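Local coordinates for S-M checkpoint control protein rad4 (Schizosaccharomyces pombe, PDB 4BU0) that binds phosphorylated Crb2 through its paired N-terminal BRCT domains and is essential for DNA replication and for the checkpoint coupling S and M phases, at residues 75-80 with 91-96. Sequence-based numbering, arbitrary orientation.
Sequences IPVLYE and GLLVDK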
ATOM      1  N   ILE A  75     -13.473   2.631   8.743  1.00  6.31           N
ATOM      2  CA  ILE A  75     -14.624   2.163   9.516  1.00  7.02           C
ATOM      3  C   ILE A  75     -14.792   2.966  10.822  1.00  8.21           C
ATOM      4  O   ILE A  75     -15.900   3.433  11.083  1.00  9.77           O
ATOM      5  CB  ILE A  75     -14.561   0.650   9.754  1.00  9.13           C
ATOM      6  CG1 ILE A  75     -14.837  -0.149   8.433  1.00  9.48           C
ATOM      7  CG2 ILE A  75     -15.513   0.230  10.898  1.00  9.35           C
ATOM      8  CD1 ILE A  75     -16.284   0.049   7.830  1.00  9.08           C
ATOM      9  N   PRO A  76     -13.739   3.213  11.627  1.00  8.22           N
ATOM     10  CA  PRO A  76     -13.955   4.036  12.821  1.00  7.81           C
ATOM     11  C   PRO A  76     -14.496   5.430  12.510  1.00  9.45           C
ATOM     12  O   PRO A  76     -15.365   5.910  13.240  1.00 11.17           O
ATOM     13  CB  PRO A  76     -12.549   4.107  13.431  1.00  9.92           C
ATOM     14  CG  PRO A  76     -11.928   2.792  13.041  1.00 12.98           C
ATOM     15  CD  PRO A  76     -12.371   2.664  11.589  1.00 10.19           C
ATOM     16  N   VAL A  77     -14.039   6.084  11.402  1.00  7.66           N
ATOM     17  CA  VAL A  77     -14.527   7.415  11.083  1.00  7.29           C
ATOM     18  C   VAL A  77     -16.010   7.352  10.629  1.00  9.99           C
ATOM     19  O   VAL A  77     -16.844   8.171  11.058  1.00 10.58           O
ATOM     20  CB  VAL A  77     -13.625   8.132  10.041  1.00 11.67           C
ATOM     21  CG1 VAL A  77     -14.259   9.429   9.548  1.00 12.11           C
ATOM     22  CG2 VAL A  77     -12.239   8.419  10.640  1.00 11.58           C
ATOM     23  N   LEU A  78     -16.352   6.389   9.758  1.00  7.33           N
ATOM     24  CA  LEU A  78     -17.738   6.288   9.314  1.00  7.83           C
ATOM     25  C   LEU A  78     -18.667   5.929  10.491  1.00  8.63           C
ATOM     26  O   LEU A  78     -19.743   6.535  10.649  1.00  8.42           O
ATOM     27  CB  LEU A  78     -17.823   5.203   8.229  1.00  7.64           C
ATOM     28  CG  LEU A  78     -19.227   4.838   7.774  1.00  9.01           C
ATOM     29  CD1 LEU A  78     -19.910   6.059   7.070  1.00 10.44           C
ATOM     30  CD2 LEU A  78     -19.160   3.649   6.810  1.00 10.49           C
ATOM     31  N   TYR A  79     -18.227   4.969  11.322  1.00  7.87           N
ATOM     32  CA  TYR A  79     -19.019   4.593  12.497  1.00  7.51           C
ATOM     33  C   TYR A  79     -19.261   5.803  13.393  1.00 10.55           C
ATOM     34  O   TYR A  79     -20.390   6.010  13.847  1.00 10.36           O
ATOM     35  CB  TYR A  79     -18.256   3.531  13.288  1.00  8.50           C
ATOM     36  CG  TYR A  79     -19.030   3.038  14.484  1.00 10.26           C
ATOM     37  CD1 TYR A  79     -19.972   2.028  14.356  1.00 10.49           C
ATOM     38  CD2 TYR A  79     -18.792   3.559  15.752  1.00 10.65           C
ATOM     39  CE1 TYR A  79     -20.662   1.543  15.456  1.00 11.98           C
ATOM     40  CE2 TYR A  79     -19.468   3.068  16.867  1.00 11.32           C
ATOM     41  CZ  TYR A  79     -20.420   2.081  16.709  1.00 12.70           C
ATOM     42  OH  TYR A  79     -21.086   1.585  17.809  1.00 13.72           O
ATOM     43  N   GLU A  80     -18.209   6.623  13.621  1.00  8.70           N
ATOM     44  CA  GLU A  80     -18.384   7.792  14.473  1.00  9.26           C
ATOM     45  C   GLU A  80     -19.444   8.748  13.940  1.00 12.12           C
ATOM     46  O   GLU A  80     -20.286   9.235  14.703  1.00 13.32           O
ATOM     47  CB  GLU A  80     -17.049   8.513  14.620  1.00 11.28           C
ATOM     48  CG  GLU A  80     -17.068   9.508  15.763  1.00 15.39           C
ATOM     49  CD  GLU A  80     -17.314   8.865  17.117  1.00 32.72           C
ATOM     50  OE1 GLU A  80     -16.850   7.721  17.352  1.00 29.77           O
ATOM     51  OE2 GLU A  80     -18.035   9.490  17.922  1.00 33.10           O
ATOM     52  N   GLY A  91     -21.751   7.784  -0.826  1.00 11.39           N
ATOM     53  CA  GLY A  91     -20.333   7.456  -0.968  1.00 11.38           C
ATOM     54  C   GLY A  91     -19.786   6.752   0.266  1.00 12.36           C
ATOM     55  O   GLY A  91     -18.754   6.079   0.179  1.00 11.84           O
ATOM     56  N   LEU A  92     -20.473   6.910   1.415  1.00 10.20           N
ATOM     57  CA  LEU A  92     -20.129   6.243   2.704  1.00  9.51           C
ATOM     58  C   LEU A  92     -18.657   6.465   3.101  1.00 11.81           C
ATOM     59  O   LEU A  92     -18.027   5.617   3.734  1.00 10.56           O
ATOM     60  CB  LEU A  92     -20.486   4.758   2.654  1.00  9.45           C
ATOM     61  CG  LEU A  92     -22.019   4.539   2.524  1.00 12.90           C
ATOM     62  CD1 LEU A  92     -22.327   3.164   2.015  1.00 14.87           C
ATOM     63  CD2 LEU A  92     -22.722   4.798   3.868  1.00 12.31           C
ATOM     64  N   LEU A  93     -18.144   7.653   2.759  1.00 10.56           N
ATOM     65  CA  LEU A  93     -16.780   8.136   3.065  1.00 10.62           C
ATOM     66  C   LEU A  93     -15.687   7.294   2.433  1.00 12.12           C
ATOM     67  O   LEU A  93     -14.516   7.489   2.769  1.00 11.94           O
ATOM     68  CB  LEU A  93     -16.545   8.254   4.588  1.00 11.78           C
ATOM     69  CG  LEU A  93     -17.577   9.098   5.332  1.00 13.73           C
ATOM     70  CD1 LEU A  93     -17.262   9.134   6.831  1.00 14.15           C
ATOM     71  CD2 LEU A  93     -17.608  10.554   4.810  1.00 15.39           C
ATOM     72  N   VAL A  94     -16.033   6.401   1.507  1.00  9.27           N
ATOM     73  CA  VAL A  94     -15.047   5.500   0.913  1.00  8.49           C
ATOM     74  C   VAL A  94     -13.940   6.284   0.178  1.00 13.15           C
ATOM     75  O   VAL A  94     -12.742   6.049   0.425  1.00 13.08           O
ATOM     76  CB  VAL A  94     -15.738   4.457   0.006  1.00 10.49           C
ATOM     77  CG1 VAL A  94     -14.735   3.708  -0.901  1.00 11.42           C
ATOM     78  CG2 VAL A  94     -16.565   3.491   0.857  1.00  9.64           C
ATOM     79  N   ASP A  95     -14.329   7.226  -0.706  1.00 12.21           N
ATOM     80  CA  ASP A  95     -13.298   7.935  -1.476  1.00 14.00           C
ATOM     81  C   ASP A  95     -12.370   8.771  -0.620  1.00 19.44           C
ATOM     82  O   ASP A  95     -11.243   9.017  -1.044  1.00 23.77           O
ATOM     83  CB  ASP A  95     -13.949   8.834  -2.537  1.00 17.59           C
ATOM     84  CG  ASP A  95     -14.556   8.096  -3.710  1.00 37.87           C
ATOM     85  OD1 ASP A  95     -14.282   6.883  -3.856  1.00 39.67           O
ATOM     86  OD2 ASP A  95     -15.298   8.735  -4.494  1.00 47.55           O
ATOM     87  N   LYS A  96     -12.798   9.162   0.588  1.00 13.93           N
ATOM     88  CA  LYS A  96     -11.987   9.958   1.497  1.00 14.08           C
ATOM     89  C   LYS A  96     -11.022   9.102   2.311  1.00 16.27           C
ATOM     90  O   LYS A  96     -10.155   9.655   2.988  1.00 19.36           O
ATOM     91  CB  LYS A  96     -12.883  10.759   2.446  1.00 17.52           C
ATOM     92  CG  LYS A  96     -13.512  11.961   1.740  1.00 33.78           C
ATOM     93  CD  LYS A  96     -14.652  12.565   2.532  1.00 46.81           C
ATOM     94  CE  LYS A  96     -15.073  13.895   1.955  1.00 61.71           C
ATOM     95  NZ  LYS A  96     -16.237  14.462   2.687  1.00 73.46           N
TER
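Leu93 reaches over to helix 74-83 with its CD1 methyl, which rests on the helix surface 3.8 Å from Leu78 CA. Leu93 CD1 also lies 4.1 Å from Val77 CG1 and equally close to Leu78 CD1, so one branch fits between two consecutive helix residues. The Val77 and Leu93 side chains cross at about a right angle. In Leu78, CG stands anti to the backbone N (chi1 173°), which carries both methyls toward the loop; Leu78 CD1 also approaches Leu92 CD2 at 4.4 Å.

No hydrogen bond joins the two segments; the polar atom that touches Leu78 is the backbone carbonyl oxygen Leu92 O. It sits over the fork of Leu78, 3.8 Å from Leu78 CD2, in van der Waals contact, while it accepts a hydrogen bond from the indole NE1 of Trp74, at the start of the same helix. Within the loop, Val94 N bonds to Gly91 O at 3.0 Å and closes a type I' turn that places Leu92 and Leu93 at its two central positions.

Leu7 packs against Leu78, and Phe10 against Leu92. Mainly apolar, with the Trp74 bond as a further tie, the contact joins the linker toward the second BRCT domain to the last helix of the first BRCT fold.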